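Probable chitinase A (Chromobacterium violaceum, PDB 4TX8) probably hydrolyses internal beta-1,4 linkages of chitin as a family 18 glycoside hydrolase that also carries a carbohydrate-binding module. Local coordinates at residues Arg283-Tyr294 with Phe337-Gly348; Val366-Thr375 with Pro384-Val394. One frame throughout, in Å; residues are numbered along the deposited sequence.

Interaction 1: Arg283-Tyr294 with Phe337-Gly348; sequences RDDLSVIHVQYY and FKGLRPDQVAFG
Gln-344 and Arg-283 make the side-chain hydrogen bonds between the loops ahead of the two strands. Gln-344 sends its two amide hydrogens into the turn before strand 288-292, where NE2 lies 2.8 Å from Arg-283 O. The same NE2 is 2.9 Å from Leu-286 O. This second bond is almost straight, at 176°. Both acceptors lie in its amide plane, and OE1 takes Arg-341 N on an in-plane lone pair, so three bonds fix the rotation of the buried amide; glutamine suits the place because it both donates and accepts. Arg-283 answers from the other segment. Its chain bends at chi3 (55°), which brings NH2 to Lys-338 O at 2.8 Å, while NH1 makes weak bonds to Lys-338 O and Gly-339 O; its NE pairs with Asp-280.

Backbone bonds join the parallel strands, with Ile-289 N to Gln-344 O at 2.7 Å, Ala-346 N to Ile-289 O at 3.0 Å, and Tyr-293 N to Gly-348 O beyond them. A water links Tyr-293 OH to Ala-346 O.

Among the apolar contacts, Leu-340 CD1 meets Ile-289 CG2 at 3.7 Å and Leu-286 CD2 nearby, each pair crossing at about a right angle. The small Ala-346 leaves room for Val-288 CG2, 3.7 Å from its CB, and Tyr-293 CE2 lies against Phe-347 CB.

Ile-289 packs outward on helix 276-281, whereas Gln-292, on the other face, bonds to Asp-218 of the calcium site. Parallel strands in a closed wall with helices outside are the TIM-barrel arrangement, the fold of GH18 catalytic domains; here Gln-292 faces the inside.

Interaction 2: Val366-Thr375 with Pro384-Val394; sequences VAKALTCLTT and PAQAYPAFRGV
Leu-373 pushes its branched end among Phe-391, Tyr-388 and Pro-384, and it makes the largest single share of the joint between helix 363-375 and the segment that leads into strand 393-397. CB and CG act as a stalk: with CG anti to the carbonyl carbon (chi1 -76°), the fork comes to lie toward residues 384-394, although CB itself points along the interface. CD1 goes over one face of the Phe-391 ring, 3.7 Å from the centroid and 18° off the ring normal, a CH-pi contact closest at CZ. CD2 turns the other way, 4.1 Å from Tyr-388 CD2, with Pro-384 CG a little farther off. A leucine fits here because its fork can serve two aromatic residues at once.

The backbone of the same residue supplies the polar tie. Leu-373 O accepts Tyr-388 N at 2.9 Å, holding the chain just where the type I turn from Tyr-388 to Phe-391 begins.

Other helix residues extend the patch. Leu-370 CD2 touches Val-394 CG2 at 3.9 Å and approaches Phe-391 CE2, while Val-366 CG1 meets the same Val-394 methyl at 3.8 Å, tip to tip. Thr-374 divides its side chain: OG1 binds back to Leu-370 O, which also accepts Thr-374 N, leaving CG2 to face Tyr-388 O and Phe-391 CB. Beside Leu-373, Cys-372 SG lies 3.6 Å from Pro-384 CD and is disulfide-bonded to Cys-379 in the connecting loop.

Apolar methyls and rings thus supply most of the contact, one backbone bond ties the returning chain to the last turn of the helix, and the disulfide restrains the loop that joins its two sides.

Interactions 1 and 2 adjoin in one barrel wall, their centres 13 Å apart, because strand 345-350 pairs with both 288-292 and 393-397. Two probable hydrogen bonds join them: Asp-343 O to Arg-392 NE at 2.7 Å, and Phe-347 N to Gly-393 O at 3.1 Å. Strand 345-350 leads on to helix 363-375, which covers the outside of the sheet. Interaction 1 also reaches the interior: the Gln-292 side chain comes within about 3 Å of the calcium ion, and Tyr-294 bonds to a citrate probably left by crystallisation. Asp-218 and Glu-220 at this calcium fall in the DxxDxDxE signature of family 18 active sites. In interaction 2 the Val-394 side chain is about 12 Å from that of Ala-255, another calcium-site residue.

Interaction 1: Arg283-Tyr294 with Phe337-Gly348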
# COMPACT_ATOMS: atom_id res chain seq x y z
N ARG A 283 4.18 5.21 17.62
CA ARG A 283 3.33 4.04 17.83
C ARG A 283 1.94 4.39 18.36
O ARG A 283 0.96 3.71 18.05
CB ARG A 283 4.01 3.04 18.78
CG ARG A 283 4.19 3.51 20.21
CD ARG A 283 4.68 2.37 21.10
NE ARG A 283 5.91 1.76 20.60
CZ ARG A 283 6.01 0.50 20.17
NH1 ARG A 283 4.95 -0.30 20.19
NH2 ARG A 283 7.17 0.04 19.73
N ASP A 284 1.84 5.46 19.15
CA ASP A 284 0.54 5.88 19.68
C ASP A 284 -0.34 6.47 18.58
O ASP A 284 -1.56 6.53 18.72
CB ASP A 284 0.72 6.90 20.80
CG ASP A 284 1.37 6.31 22.04
OD1 ASP A 284 1.17 5.10 22.30
OD2 ASP A 284 2.09 7.04 22.75
N ASP A 285 0.29 6.91 17.49
CA ASP A 285 -0.43 7.58 16.42
C ASP A 285 -0.62 6.70 15.19
O ASP A 285 -1.40 7.03 14.30
CB ASP A 285 0.32 8.86 16.03
CG ASP A 285 0.41 9.84 17.17
OD1 ASP A 285 -0.64 10.15 17.78
OD2 ASP A 285 1.53 10.30 17.48
N LEU A 286 0.11 5.59 15.14
CA LEU A 286 0.10 4.72 13.97
C LEU A 286 -1.23 4.00 13.78
O LEU A 286 -1.65 3.22 14.64
CB LEU A 286 1.24 3.70 14.07
CG LEU A 286 1.37 2.66 12.96
CD1 LEU A 286 1.63 3.32 11.62
CD2 LEU A 286 2.48 1.67 13.30
N SER A 287 -1.90 4.25 12.66
CA SER A 287 -3.15 3.57 12.34
C SER A 287 -2.87 2.15 11.85
O SER A 287 -3.49 1.19 12.31
CB SER A 287 -3.96 4.34 11.29
OG SER A 287 -4.09 5.70 11.64
N VAL A 288 -1.96 2.03 10.89
CA VAL A 288 -1.53 0.72 10.41
C VAL A 288 -0.16 0.79 9.74
O VAL A 288 0.13 1.72 9.00
CB VAL A 288 -2.56 0.10 9.42
CG1 VAL A 288 -2.79 1.02 8.22
CG2 VAL A 288 -2.12 -1.28 8.95
N ILE A 289 0.69 -0.19 10.03
CA ILE A 289 1.90 -0.34 9.25
C ILE A 289 1.76 -1.59 8.39
O ILE A 289 1.45 -2.67 8.89
CB ILE A 289 3.18 -0.44 10.12
CG1 ILE A 289 4.39 -0.74 9.24
CG2 ILE A 289 3.02 -1.49 11.22
CD1 ILE A 289 5.71 -0.69 9.97
N HIS A 290 1.96 -1.43 7.09
CA HIS A 290 1.95 -2.56 6.18
C HIS A 290 3.28 -2.63 5.45
O HIS A 290 3.48 -1.97 4.42
CB HIS A 290 0.78 -2.47 5.20
CG HIS A 290 0.39 -1.07 4.83
ND1 HIS A 290 1.27 -0.18 4.25
CD2 HIS A 290 -0.79 -0.42 4.95
CE1 HIS A 290 0.65 0.97 4.04
NE2 HIS A 290 -0.60 0.85 4.45
N VAL A 291 4.18 -3.42 6.01
CA VAL A 291 5.51 -3.59 5.45
C VAL A 291 5.42 -4.19 4.05
O VAL A 291 4.56 -5.03 3.77
CB VAL A 291 6.38 -4.48 6.38
CG1 VAL A 291 7.56 -5.08 5.64
CG2 VAL A 291 6.86 -3.67 7.58
N GLN A 292 6.28 -3.72 3.16
CA GLN A 292 6.33 -4.25 1.81
C GLN A 292 7.16 -5.53 1.79
O GLN A 292 8.38 -5.50 1.95
CB GLN A 292 6.91 -3.20 0.85
CG GLN A 292 6.03 -1.95 0.73
CD GLN A 292 6.73 -0.77 0.06
OE1 GLN A 292 7.91 -0.84 -0.28
NE2 GLN A 292 5.99 0.31 -0.14
N TYR A 293 6.49 -6.66 1.62
CA TYR A 293 7.18 -7.94 1.56
C TYR A 293 7.46 -8.32 0.12
O TYR A 293 7.15 -9.43 -0.32
CB TYR A 293 6.37 -9.02 2.27
CG TYR A 293 6.17 -8.73 3.74
CD1 TYR A 293 7.16 -9.01 4.66
CD2 TYR A 293 4.99 -8.15 4.20
CE1 TYR A 293 6.99 -8.74 6.01
CE2 TYR A 293 4.81 -7.87 5.54
CZ TYR A 293 5.81 -8.17 6.44
OH TYR A 293 5.63 -7.89 7.77
N TYR A 294 8.04 -7.38 -0.63
CA TYR A 294 8.44 -7.66 -2.01
C TYR A 294 9.68 -6.87 -2.40
O TYR A 294 10.05 -5.90 -1.73
CB TYR A 294 7.30 -7.37 -2.99
CG TYR A 294 6.52 -6.08 -2.76
CD1 TYR A 294 5.48 -6.04 -1.83
CD2 TYR A 294 6.79 -4.93 -3.49
CE1 TYR A 294 4.75 -4.88 -1.63
CE2 TYR A 294 6.07 -3.76 -3.29
CZ TYR A 294 5.05 -3.75 -2.36
OH TYR A 294 4.32 -2.60 -2.14
N PHE A 337 12.63 -4.05 19.87
CA PHE A 337 11.43 -3.42 19.33
C PHE A 337 10.21 -3.93 20.07
O PHE A 337 9.95 -5.14 20.09
CB PHE A 337 11.30 -3.70 17.83
CG PHE A 337 10.00 -3.20 17.25
CD1 PHE A 337 9.82 -1.85 17.00
CD2 PHE A 337 8.97 -4.09 16.97
CE1 PHE A 337 8.62 -1.39 16.47
CE2 PHE A 337 7.77 -3.63 16.45
CZ PHE A 337 7.60 -2.28 16.19
N LYS A 338 9.46 -3.02 20.68
CA LYS A 338 8.24 -3.39 21.39
C LYS A 338 7.09 -3.60 20.41
O LYS A 338 6.86 -2.77 19.53
CB LYS A 338 7.87 -2.32 22.42
CG LYS A 338 8.93 -2.11 23.48
CD LYS A 338 9.17 -3.39 24.26
CE LYS A 338 10.61 -3.50 24.74
NZ LYS A 338 10.83 -4.76 25.49
N GLY A 339 6.38 -4.72 20.57
CA GLY A 339 5.33 -5.09 19.65
C GLY A 339 4.19 -4.10 19.54
O GLY A 339 3.93 -3.33 20.47
N LEU A 340 3.50 -4.13 18.41
CA LEU A 340 2.33 -3.29 18.17
C LEU A 340 1.05 -4.08 18.38
O LEU A 340 1.08 -5.31 18.45
CB LEU A 340 2.36 -2.71 16.76
CG LEU A 340 3.54 -1.81 16.39
CD1 LEU A 340 3.66 -1.69 14.87
CD2 LEU A 340 3.38 -0.44 17.03
N ARG A 341 -0.08 -3.38 18.46
CA ARG A 341 -1.37 -4.05 18.48
C ARG A 341 -1.64 -4.68 17.12
O ARG A 341 -1.21 -4.15 16.10
CB ARG A 341 -2.49 -3.07 18.82
CG ARG A 341 -2.37 -2.40 20.18
CD ARG A 341 -3.64 -1.62 20.49
NE ARG A 341 -4.08 -0.85 19.33
CZ ARG A 341 -3.71 0.40 19.09
NH1 ARG A 341 -2.91 1.03 19.94
NH2 ARG A 341 -4.14 1.02 18.00
N PRO A 342 -2.33 -5.83 17.11
CA PRO A 342 -2.71 -6.47 15.84
C PRO A 342 -3.48 -5.54 14.90
O PRO A 342 -3.31 -5.63 13.69
CB PRO A 342 -3.58 -7.64 16.29
CG PRO A 342 -3.07 -7.98 17.66
CD PRO A 342 -2.69 -6.66 18.27
N ASP A 343 -4.29 -4.64 15.45
CA ASP A 343 -5.07 -3.72 14.61
C ASP A 343 -4.19 -2.67 13.94
O ASP A 343 -4.66 -1.91 13.10
CB ASP A 343 -6.17 -3.03 15.43
CG ASP A 343 -5.62 -2.14 16.54
OD1 ASP A 343 -5.15 -1.03 16.24
OD2 ASP A 343 -5.69 -2.55 17.71
N GLN A 344 -2.91 -2.64 14.31
CA GLN A 344 -1.96 -1.69 13.73
C GLN A 344 -1.07 -2.33 12.67
O GLN A 344 -0.18 -1.69 12.12
CB GLN A 344 -1.06 -1.09 14.81
CG GLN A 344 -1.74 -0.16 15.78
CD GLN A 344 -0.78 0.34 16.83
OE1 GLN A 344 -0.34 -0.42 17.70
NE2 GLN A 344 -0.44 1.63 16.76
N VAL A 345 -1.31 -3.61 12.39
CA VAL A 345 -0.41 -4.36 11.52
C VAL A 345 -1.14 -5.01 10.34
O VAL A 345 -2.18 -5.65 10.51
CB VAL A 345 0.35 -5.44 12.30
CG1 VAL A 345 1.33 -6.18 11.40
CG2 VAL A 345 1.09 -4.82 13.49
N ALA A 346 -0.59 -4.82 9.15
CA ALA A 346 -1.07 -5.47 7.94
C ALA A 346 0.15 -5.89 7.13
O ALA A 346 1.27 -5.50 7.47
CB ALA A 346 -1.97 -4.54 7.15
N PHE A 347 -0.03 -6.68 6.08
CA PHE A 347 1.10 -7.00 5.22
C PHE A 347 0.90 -6.53 3.78
O PHE A 347 -0.20 -6.59 3.24
CB PHE A 347 1.43 -8.50 5.27
CG PHE A 347 0.27 -9.41 4.94
CD1 PHE A 347 -0.10 -9.65 3.62
CD2 PHE A 347 -0.40 -10.09 5.95
CE1 PHE A 347 -1.14 -10.52 3.32
CE2 PHE A 347 -1.44 -10.96 5.65
CZ PHE A 347 -1.81 -11.17 4.34
N GLY A 348 1.98 -6.03 3.19
CA GLY A 348 1.96 -5.51 1.83
C GLY A 348 2.54 -6.46 0.80
O GLY A 348 3.64 -6.99 0.98
O HOH W 1 -5.38 0.86 14.22
O HOH W 2 3.16 -7.46 8.37

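Interaction 2: Val366-Thr375 with Pro384-Val394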
# COMPACT_ATOMS: atom_id res chain seq x y z
N VAL A 366 -2.53 -15.34 0.20
CA VAL A 366 -2.98 -14.25 1.06
C VAL A 366 -4.04 -14.76 2.03
O VAL A 366 -3.96 -14.51 3.24
CB VAL A 366 -3.55 -13.07 0.24
CG1 VAL A 366 -4.22 -12.05 1.16
CG2 VAL A 366 -2.45 -12.41 -0.58
N ALA A 367 -5.03 -15.49 1.51
CA ALA A 367 -6.09 -16.04 2.35
C ALA A 367 -5.53 -16.94 3.45
O ALA A 367 -5.99 -16.88 4.60
CB ALA A 367 -7.09 -16.81 1.50
N LYS A 368 -4.54 -17.76 3.11
CA LYS A 368 -3.91 -18.65 4.08
C LYS A 368 -3.22 -17.88 5.19
O LYS A 368 -3.34 -18.23 6.37
CB LYS A 368 -2.91 -19.57 3.39
CG LYS A 368 -3.49 -20.87 2.85
CD LYS A 368 -2.44 -21.65 2.07
CE LYS A 368 -1.14 -21.74 2.86
NZ LYS A 368 -0.01 -22.21 2.01
N ALA A 369 -2.49 -16.83 4.82
CA ALA A 369 -1.80 -16.00 5.80
C ALA A 369 -2.80 -15.30 6.73
O ALA A 369 -2.57 -15.18 7.93
CB ALA A 369 -0.91 -14.98 5.11
N LEU A 370 -3.92 -14.85 6.17
CA LEU A 370 -4.94 -14.16 6.95
C LEU A 370 -5.60 -15.06 7.98
O LEU A 370 -5.66 -14.72 9.16
CB LEU A 370 -6.01 -13.57 6.03
CG LEU A 370 -5.62 -12.31 5.25
CD1 LEU A 370 -6.74 -11.92 4.29
CD2 LEU A 370 -5.30 -11.17 6.21
N THR A 371 -6.11 -16.21 7.54
CA THR A 371 -6.79 -17.13 8.45
C THR A 371 -5.83 -17.67 9.51
O THR A 371 -6.22 -17.90 10.65
CB THR A 371 -7.42 -18.31 7.70
OG1 THR A 371 -6.40 -19.11 7.09
CG2 THR A 371 -8.38 -17.81 6.63
N CYS A 372 -4.57 -17.88 9.13
CA CYS A 372 -3.55 -18.32 10.07
C CYS A 372 -3.35 -17.27 11.16
O CYS A 372 -3.35 -17.60 12.35
CB CYS A 372 -2.22 -18.58 9.35
SG CYS A 372 -0.83 -18.98 10.45
N LEU A 373 -3.19 -16.02 10.75
CA LEU A 373 -3.00 -14.93 11.70
C LEU A 373 -4.24 -14.71 12.58
O LEU A 373 -4.12 -14.50 13.78
CB LEU A 373 -2.65 -13.64 10.96
CG LEU A 373 -1.21 -13.53 10.45
CD1 LEU A 373 -1.08 -12.42 9.40
CD2 LEU A 373 -0.25 -13.28 11.60
N THR A 374 -5.43 -14.77 11.98
CA THR A 374 -6.65 -14.42 12.69
C THR A 374 -7.25 -15.56 13.52
O THR A 374 -7.84 -15.31 14.57
CB THR A 374 -7.75 -13.93 11.72
OG1 THR A 374 -8.02 -14.93 10.74
CG2 THR A 374 -7.32 -12.64 11.03
N THR A 375 -7.12 -16.80 13.06
CA THR A 375 -7.79 -17.92 13.73
C THR A 375 -6.89 -19.13 13.98
O THR A 375 -7.38 -20.18 14.39
CB THR A 375 -9.00 -18.42 12.91
OG1 THR A 375 -8.54 -18.98 11.68
CG2 THR A 375 -9.97 -17.28 12.63
N PRO A 384 1.35 -18.23 14.79
CA PRO A 384 1.26 -17.23 15.87
C PRO A 384 1.13 -17.91 17.23
O PRO A 384 0.61 -19.02 17.31
CB PRO A 384 -0.02 -16.46 15.52
CG PRO A 384 -0.26 -16.72 14.08
CD PRO A 384 0.26 -18.09 13.81
N ALA A 385 1.61 -17.25 18.28
CA ALA A 385 1.50 -17.79 19.63
C ALA A 385 0.03 -17.87 20.03
O ALA A 385 -0.45 -18.89 20.52
CB ALA A 385 2.28 -16.95 20.62
N GLN A 386 -0.68 -16.77 19.80
CA GLN A 386 -2.12 -16.73 19.98
C GLN A 386 -2.76 -16.14 18.73
O GLN A 386 -2.09 -15.49 17.93
CB GLN A 386 -2.50 -15.91 21.21
CG GLN A 386 -1.83 -14.55 21.29
CD GLN A 386 -2.44 -13.65 22.35
OE1 GLN A 386 -3.66 -13.67 22.56
NE2 GLN A 386 -1.61 -12.87 23.02
N ALA A 387 -4.06 -16.37 18.56
CA ALA A 387 -4.78 -15.83 17.42
C ALA A 387 -4.88 -14.31 17.53
O ALA A 387 -4.93 -13.77 18.63
CB ALA A 387 -6.16 -16.46 17.31
N TYR A 388 -4.90 -13.64 16.39
CA TYR A 388 -5.11 -12.19 16.35
C TYR A 388 -6.39 -11.87 15.59
O TYR A 388 -6.33 -11.55 14.40
CB TYR A 388 -3.94 -11.47 15.71
CG TYR A 388 -2.58 -11.88 16.24
CD1 TYR A 388 -2.23 -11.64 17.56
CD2 TYR A 388 -1.65 -12.48 15.40
CE1 TYR A 388 -0.99 -12.01 18.04
CE2 TYR A 388 -0.42 -12.85 15.87
CZ TYR A 388 -0.09 -12.62 17.19
OH TYR A 388 1.15 -12.99 17.65
N PRO A 389 -7.54 -11.94 16.27
CA PRO A 389 -8.82 -11.68 15.61
C PRO A 389 -8.94 -10.26 15.06
O PRO A 389 -9.77 -10.02 14.18
CB PRO A 389 -9.85 -11.93 16.72
CG PRO A 389 -9.08 -11.85 18.00
CD PRO A 389 -7.71 -12.34 17.68
N ALA A 390 -8.12 -9.33 15.55
CA ALA A 390 -8.19 -7.95 15.10
C ALA A 390 -7.05 -7.56 14.15
O ALA A 390 -6.81 -6.37 13.95
CB ALA A 390 -8.21 -7.01 16.30
N PHE A 391 -6.37 -8.54 13.58
CA PHE A 391 -5.33 -8.27 12.58
C PHE A 391 -5.92 -7.40 11.46
O PHE A 391 -6.98 -7.71 10.94
CB PHE A 391 -4.76 -9.57 12.01
CG PHE A 391 -3.60 -9.35 11.06
CD1 PHE A 391 -2.33 -9.10 11.55
CD2 PHE A 391 -3.80 -9.40 9.69
CE1 PHE A 391 -1.27 -8.89 10.68
CE2 PHE A 391 -2.74 -9.19 8.82
CZ PHE A 391 -1.47 -8.94 9.32
N ARG A 392 -5.24 -6.31 11.13
CA ARG A 392 -5.83 -5.27 10.28
C ARG A 392 -6.06 -5.70 8.83
O ARG A 392 -7.09 -5.38 8.25
CB ARG A 392 -4.97 -4.00 10.31
CG ARG A 392 -5.59 -2.82 9.56
CD ARG A 392 -6.95 -2.41 10.15
NE ARG A 392 -6.82 -1.75 11.45
CZ ARG A 392 -7.79 -1.07 12.05
NH1 ARG A 392 -8.98 -0.96 11.47
NH2 ARG A 392 -7.58 -0.50 13.23
N GLY A 393 -5.10 -6.41 8.24
CA GLY A 393 -5.34 -6.97 6.92
C GLY A 393 -4.24 -6.91 5.88
O GLY A 393 -3.10 -7.33 6.13
N VAL A 394 -4.58 -6.40 4.70
CA VAL A 394 -3.73 -6.52 3.52
C VAL A 394 -3.56 -5.18 2.78
O VAL A 394 -4.52 -4.45 2.57
CB VAL A 394 -4.32 -7.55 2.52
CG1 VAL A 394 -3.44 -7.68 1.28
CG2 VAL A 394 -4.49 -8.91 3.20